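Local coordinates for separin (Saccharomyces cerevisiae, PDB 5U1T), which cleaves the MCD1/SCC1 subunit of cohesin at the onset of anaphase as a caspase-like cysteine protease, and is held inactive by securin for most of the cell cycle, at residues A[619-632]-A[645-658]. Numbering follows the deposited sequence.
Sequences NFDKLSIELSLCIK and ADNYLLEAYLSLYM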
loop_
_atom_site.group_PDB
_atom_site.type_symbol
_atom_site.label_atom_id
_atom_site.label_comp_id
_atom_site.label_asym_id
_atom_site.label_seq_id
_atom_site.Cartn_x
_atom_site.Cartn_y
_atom_site.Cartn_z
ATOM N N ASN A 619 -5.204 7.041 8.810
ATOM C CA ASN A 619 -4.570 7.132 10.113
ATOM C C ASN A 619 -5.558 7.665 11.160
ATOM O O ASN A 619 -5.257 8.571 11.912
ATOM C CB ASN A 619 -3.299 8.009 10.050
ATOM C CG ASN A 619 -2.377 7.655 8.865
ATOM O OD1 ASN A 619 -1.737 6.594 8.847
ATOM N ND2 ASN A 619 -2.299 8.555 7.880
ATOM N N PHE A 620 -6.754 7.098 11.204
ATOM C CA PHE A 620 -7.729 7.480 12.219
ATOM C C PHE A 620 -7.528 6.539 13.388
ATOM O O PHE A 620 -8.487 5.944 13.879
ATOM C CB PHE A 620 -9.166 7.382 11.703
ATOM C CG PHE A 620 -9.614 8.539 10.859
ATOM C CD1 PHE A 620 -8.725 9.263 10.086
ATOM C CD2 PHE A 620 -10.950 8.901 10.829
ATOM C CE1 PHE A 620 -9.167 10.326 9.295
ATOM C CE2 PHE A 620 -11.386 9.961 10.041
ATOM C CZ PHE A 620 -10.493 10.671 9.275
ATOM N N ASP A 621 -6.283 6.402 13.823
ATOM C CA ASP A 621 -5.863 5.294 14.673
ATOM C C ASP A 621 -6.654 5.145 15.987
ATOM O O ASP A 621 -6.783 4.035 16.512
ATOM C CB ASP A 621 -4.362 5.428 14.971
ATOM C CG ASP A 621 -3.523 5.660 13.705
ATOM O OD1 ASP A 621 -3.819 5.049 12.654
ATOM O OD2 ASP A 621 -2.561 6.466 13.751
ATOM N N LYS A 622 -7.183 6.246 16.512
ATOM C CA LYS A 622 -7.968 6.218 17.742
ATOM C C LYS A 622 -9.289 5.470 17.508
ATOM O O LYS A 622 -9.631 4.520 18.225
ATOM C CB LYS A 622 -8.237 7.644 18.220
ATOM C CG LYS A 622 -8.807 7.779 19.614
ATOM C CD LYS A 622 -9.027 9.250 19.940
ATOM C CE LYS A 622 -8.524 9.628 21.335
ATOM N NZ LYS A 622 -9.387 9.126 22.476
ATOM N N LEU A 623 -10.017 5.923 16.489
ATOM C CA LEU A 623 -11.248 5.285 16.040
ATOM C C LEU A 623 -10.978 3.835 15.672
ATOM O O LEU A 623 -11.729 2.947 16.052
ATOM C CB LEU A 623 -11.854 6.043 14.845
ATOM C CG LEU A 623 -12.480 7.386 15.237
ATOM C CD1 LEU A 623 -12.953 8.168 14.027
ATOM C CD2 LEU A 623 -13.605 7.170 16.217
ATOM N N SER A 624 -9.890 3.597 14.953
ATOM C CA SER A 624 -9.505 2.229 14.639
ATOM C C SER A 624 -9.426 1.348 15.894
ATOM O O SER A 624 -9.968 0.243 15.907
ATOM C CB SER A 624 -8.175 2.208 13.877
ATOM O OG SER A 624 -8.368 2.572 12.520
ATOM N N ILE A 625 -8.777 1.837 16.948
ATOM C CA ILE A 625 -8.628 1.038 18.171
ATOM C C ILE A 625 -9.999 0.790 18.806
ATOM O O ILE A 625 -10.315 -0.327 19.216
ATOM C CB ILE A 625 -7.658 1.715 19.195
ATOM C CG1 ILE A 625 -6.235 1.677 18.644
ATOM C CG2 ILE A 625 -7.658 1.008 20.522
ATOM C CD1 ILE A 625 -5.247 2.533 19.403
ATOM N N GLU A 626 -10.823 1.826 18.860
ATOM C CA GLU A 626 -12.090 1.709 19.549
ATOM C C GLU A 626 -13.052 0.773 18.799
ATOM O O GLU A 626 -13.713 -0.085 19.405
ATOM C CB GLU A 626 -12.710 3.081 19.733
ATOM C CG GLU A 626 -14.075 2.997 20.340
ATOM C CD GLU A 626 -14.823 4.285 20.187
ATOM O OE1 GLU A 626 -14.157 5.282 19.794
ATOM O OE2 GLU A 626 -16.052 4.288 20.451
ATOM N N LEU A 627 -13.100 0.941 17.479
ATOM C CA LEU A 627 -13.834 0.055 16.597
ATOM C C LEU A 627 -13.367 -1.377 16.766
ATOM O O LEU A 627 -14.182 -2.252 17.080
ATOM C CB LEU A 627 -13.685 0.487 15.134
ATOM C CG LEU A 627 -14.358 -0.388 14.071
ATOM C CD1 LEU A 627 -15.783 -0.775 14.469
ATOM C CD2 LEU A 627 -14.381 0.334 12.765
ATOM N N SER A 628 -12.078 -1.622 16.552
ATOM C CA SER A 628 -11.524 -2.978 16.633
ATOM C C SER A 628 -11.820 -3.653 17.959
ATOM O O SER A 628 -12.198 -4.827 17.997
ATOM C CB SER A 628 -10.012 -2.963 16.417
ATOM O OG SER A 628 -9.709 -3.028 15.039
ATOM N N LEU A 629 -11.630 -2.913 19.047
ATOM C CA LEU A 629 -11.879 -3.464 20.369
ATOM C C LEU A 629 -13.352 -3.820 20.476
ATOM O O LEU A 629 -13.710 -4.898 20.946
ATOM C CB LEU A 629 -11.478 -2.483 21.474
ATOM C CG LEU A 629 -9.991 -2.172 21.713
ATOM C CD1 LEU A 629 -9.851 -1.295 22.934
ATOM C CD2 LEU A 629 -9.151 -3.437 21.843
ATOM N N CYS A 630 -14.201 -2.919 20.009
ATOM C CA CYS A 630 -15.628 -3.138 20.099
ATOM C C CYS A 630 -16.075 -4.392 19.312
ATOM O O CYS A 630 -16.873 -5.184 19.803
ATOM C CB CYS A 630 -16.366 -1.899 19.615
ATOM S SG CYS A 630 -18.128 -2.094 19.748
ATOM N N ILE A 631 -15.543 -4.564 18.102
ATOM C CA ILE A 631 -15.760 -5.776 17.309
ATOM C C ILE A 631 -15.355 -7.030 18.070
ATOM O O ILE A 631 -16.144 -7.969 18.219
ATOM C CB ILE A 631 -14.970 -5.735 15.989
ATOM C CG1 ILE A 631 -15.532 -4.653 15.063
ATOM C CG2 ILE A 631 -14.951 -7.105 15.325
ATOM C CD1 ILE A 631 -14.640 -4.335 13.912
ATOM N N LYS A 632 -14.121 -7.040 18.564
ATOM C CA LYS A 632 -13.588 -8.184 19.296
ATOM C C LYS A 632 -14.352 -8.379 20.578
ATOM O O LYS A 632 -14.179 -9.382 21.261
ATOM C CB LYS A 632 -12.107 -7.999 19.603
ATOM C CG LYS A 632 -11.220 -7.777 18.382
ATOM C CD LYS A 632 -9.895 -7.119 18.799
ATOM C CE LYS A 632 -9.315 -7.808 20.029
ATOM N NZ LYS A 632 -9.023 -9.260 19.800
ATOM N N ALA A 645 -10.199 -7.369 12.855
ATOM C CA ALA A 645 -10.087 -6.452 13.965
ATOM C C ALA A 645 -8.700 -6.621 14.581
ATOM O O ALA A 645 -8.062 -5.639 14.917
ATOM C CB ALA A 645 -11.179 -6.690 14.974
ATOM N N ASP A 646 -8.217 -7.857 14.683
ATOM C CA ASP A 646 -6.928 -8.125 15.316
ATOM C C ASP A 646 -5.766 -7.534 14.512
ATOM O O ASP A 646 -4.940 -6.819 15.073
ATOM C CB ASP A 646 -6.723 -9.631 15.531
ATOM C CG ASP A 646 -7.351 -10.125 16.839
ATOM O OD1 ASP A 646 -7.703 -9.266 17.673
ATOM O OD2 ASP A 646 -7.497 -11.357 17.050
ATOM N N ASN A 647 -5.712 -7.811 13.210
ATOM C CA ASN A 647 -4.712 -7.207 12.334
ATOM C C ASN A 647 -4.742 -5.682 12.378
ATOM O O ASN A 647 -3.690 -5.033 12.419
ATOM C CB ASN A 647 -4.902 -7.678 10.883
ATOM C CG ASN A 647 -4.122 -6.810 9.844
ATOM O OD1 ASN A 647 -4.449 -5.636 9.614
ATOM N ND2 ASN A 647 -3.130 -7.413 9.186
ATOM N N TYR A 648 -5.932 -5.096 12.342
ATOM C CA TYR A 648 -6.021 -3.645 12.200
ATOM C C TYR A 648 -5.796 -2.940 13.541
ATOM O O TYR A 648 -5.398 -1.772 13.572
ATOM C CB TYR A 648 -7.364 -3.236 11.581
ATOM C CG TYR A 648 -7.355 -3.256 10.068
ATOM C CD1 TYR A 648 -6.568 -2.359 9.353
ATOM C CD2 TYR A 648 -8.127 -4.171 9.349
ATOM C CE1 TYR A 648 -6.545 -2.363 7.978
ATOM C CE2 TYR A 648 -8.111 -4.183 7.959
ATOM C CZ TYR A 648 -7.320 -3.276 7.281
ATOM O OH TYR A 648 -7.285 -3.257 5.902
ATOM N N LEU A 649 -6.033 -3.651 14.638
ATOM C CA LEU A 649 -5.729 -3.118 15.955
ATOM C C LEU A 649 -4.200 -3.000 16.119
ATOM O O LEU A 649 -3.681 -2.033 16.689
ATOM C CB LEU A 649 -6.335 -4.009 17.037
ATOM C CG LEU A 649 -6.162 -3.642 18.508
ATOM C CD1 LEU A 649 -6.633 -2.222 18.803
ATOM C CD2 LEU A 649 -6.923 -4.646 19.343
ATOM N N LEU A 650 -3.503 -4.004 15.594
ATOM C CA LEU A 650 -2.051 -4.076 15.631
ATOM C C LEU A 650 -1.432 -2.896 14.877
ATOM O O LEU A 650 -0.567 -2.200 15.407
ATOM C CB LEU A 650 -1.571 -5.415 15.046
ATOM C CG LEU A 650 -0.068 -5.696 15.096
ATOM C CD1 LEU A 650 0.500 -5.215 16.426
ATOM C CD2 LEU A 650 0.251 -7.176 14.863
ATOM N N GLU A 651 -1.895 -2.668 13.652
ATOM C CA GLU A 651 -1.393 -1.582 12.834
ATOM C C GLU A 651 -1.709 -0.228 13.465
ATOM O O GLU A 651 -0.942 0.713 13.311
ATOM C CB GLU A 651 -1.967 -1.674 11.421
ATOM C CG GLU A 651 -1.671 -3.001 10.717
ATOM C CD GLU A 651 -0.276 -3.054 10.079
ATOM O OE1 GLU A 651 -0.190 -2.805 8.850
ATOM O OE2 GLU A 651 0.732 -3.344 10.792
ATOM N N ALA A 652 -2.810 -0.128 14.199
ATOM C CA ALA A 652 -3.184 1.129 14.841
ATOM C C ALA A 652 -2.301 1.423 16.058
ATOM O O ALA A 652 -1.876 2.556 16.253
ATOM C CB ALA A 652 -4.650 1.111 15.244
ATOM N N TYR A 653 -2.037 0.409 16.878
ATOM C CA TYR A 653 -1.075 0.548 17.967
ATOM C C TYR A 653 0.279 1.036 17.441
ATOM O O TYR A 653 0.855 1.995 17.963
ATOM C CB TYR A 653 -0.906 -0.777 18.706
ATOM C CG TYR A 653 -2.033 -1.076 19.657
ATOM C CD1 TYR A 653 -2.752 -0.048 20.247
ATOM C CD2 TYR A 653 -2.383 -2.388 19.966
ATOM C CE1 TYR A 653 -3.792 -0.312 21.121
ATOM C CE2 TYR A 653 -3.428 -2.665 20.843
ATOM C CZ TYR A 653 -4.129 -1.624 21.419
ATOM O OH TYR A 653 -5.165 -1.887 22.285
ATOM N N LEU A 654 0.766 0.376 16.394
ATOM C CA LEU A 654 2.018 0.745 15.758
ATOM C C LEU A 654 1.981 2.175 15.220
ATOM O O LEU A 654 2.906 2.943 15.461
ATOM C CB LEU A 654 2.353 -0.231 14.638
ATOM C CG LEU A 654 2.634 -1.678 15.049
ATOM C CD1 LEU A 654 2.667 -2.551 13.818
ATOM C CD2 LEU A 654 3.926 -1.822 15.800
ATOM N N SER A 655 0.925 2.557 14.515
ATOM C CA SER A 655 0.872 3.919 14.001
ATOM C C SER A 655 0.914 4.949 15.142
ATOM O O SER A 655 1.408 6.066 14.969
ATOM C CB SER A 655 -0.368 4.118 13.143
ATOM O OG SER A 655 -0.358 5.369 12.479
ATOM N N LEU A 656 0.426 4.574 16.317
ATOM C CA LEU A 656 0.457 5.502 17.441
ATOM C C LEU A 656 1.683 5.269 18.345
ATOM O O LEU A 656 1.760 5.792 19.470
ATOM C CB LEU A 656 -0.842 5.412 18.239
ATOM C CG LEU A 656 -1.964 6.124 17.496
ATOM C CD1 LEU A 656 -3.262 6.109 18.276
ATOM C CD2 LEU A 656 -1.582 7.539 17.119
ATOM N N TYR A 657 2.645 4.509 17.815
ATOM C CA TYR A 657 3.870 4.107 18.526
ATOM C C TYR A 657 3.568 3.570 19.931
ATOM O O TYR A 657 4.307 3.797 20.884
ATOM C CB TYR A 657 4.891 5.266 18.571
ATOM C CG TYR A 657 5.570 5.493 17.227
ATOM C CD1 TYR A 657 5.001 6.327 16.267
ATOM C CD2 TYR A 657 6.758 4.852 16.912
ATOM C CE1 TYR A 657 5.605 6.524 15.056
ATOM C CE2 TYR A 657 7.371 5.047 15.698
ATOM C CZ TYR A 657 6.792 5.879 14.770
ATOM O OH TYR A 657 7.405 6.059 13.542
ATOM N N MET A 658 2.472 2.830 20.037
ATOM C CA MET A 658 2.178 2.124 21.265
ATOM C C MET A 658 2.838 0.757 21.187
ATOM O O MET A 658 2.179 -0.259 21.020
ATOM C CB MET A 658 0.680 2.015 21.485
ATOM C CG MET A 658 -0.076 3.327 21.367
ATOM S SD MET A 658 -1.792 3.080 21.868
ATOM C CE MET A 658 -2.544 4.588 21.309
#
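A645 packs its CB on CG of K632 and CG2 of I631, at one end of an antiparallel helix pair: helices 621-632 and 645-655, successive long helices in the helical part of separin, whose axes approach to 8.8 Å with their directions 150° apart. The carbonyl O of A645 already takes N-H of L649, and OG of S628 adds a second bond in the carbonyl plane, on a lone pair, at 3.1 Å. On D646, OD1 offers its syn lone pair to NZ of K632, a salt bridge reached by a lysine chain bent at chi3 and chi4. An alanine in place of K632 is likely to leave the D646 carboxylate without this charged mate and CD2 of L649 without part of its aliphatic cover. L649 is a knob among I625, S628, L629 and K632; with CG anti to the backbone N (chi1 -179°), its CD1 lies on I625 CG2 and its CD2 on L629 CD2 at 3.6 Å. At A652 the methyl CB rests on S624 CB and I625 CG1, consistent with the close approach of its CA to that of D621, 5.0 Å. Next, CE1 of Y653 touches I625 CD1 at 3.6 Å, while its side chain also touches D661 and M665 of helix 659-672. S655 then donates from OG to D621 OD2 at 2.8 Å, arriving from above the carboxylate plane, and L656 lays CD1 on D621 CB. Past the Schellman motif that ends this helix, M658 brings CE to within 3.9 Å of I625 CD1.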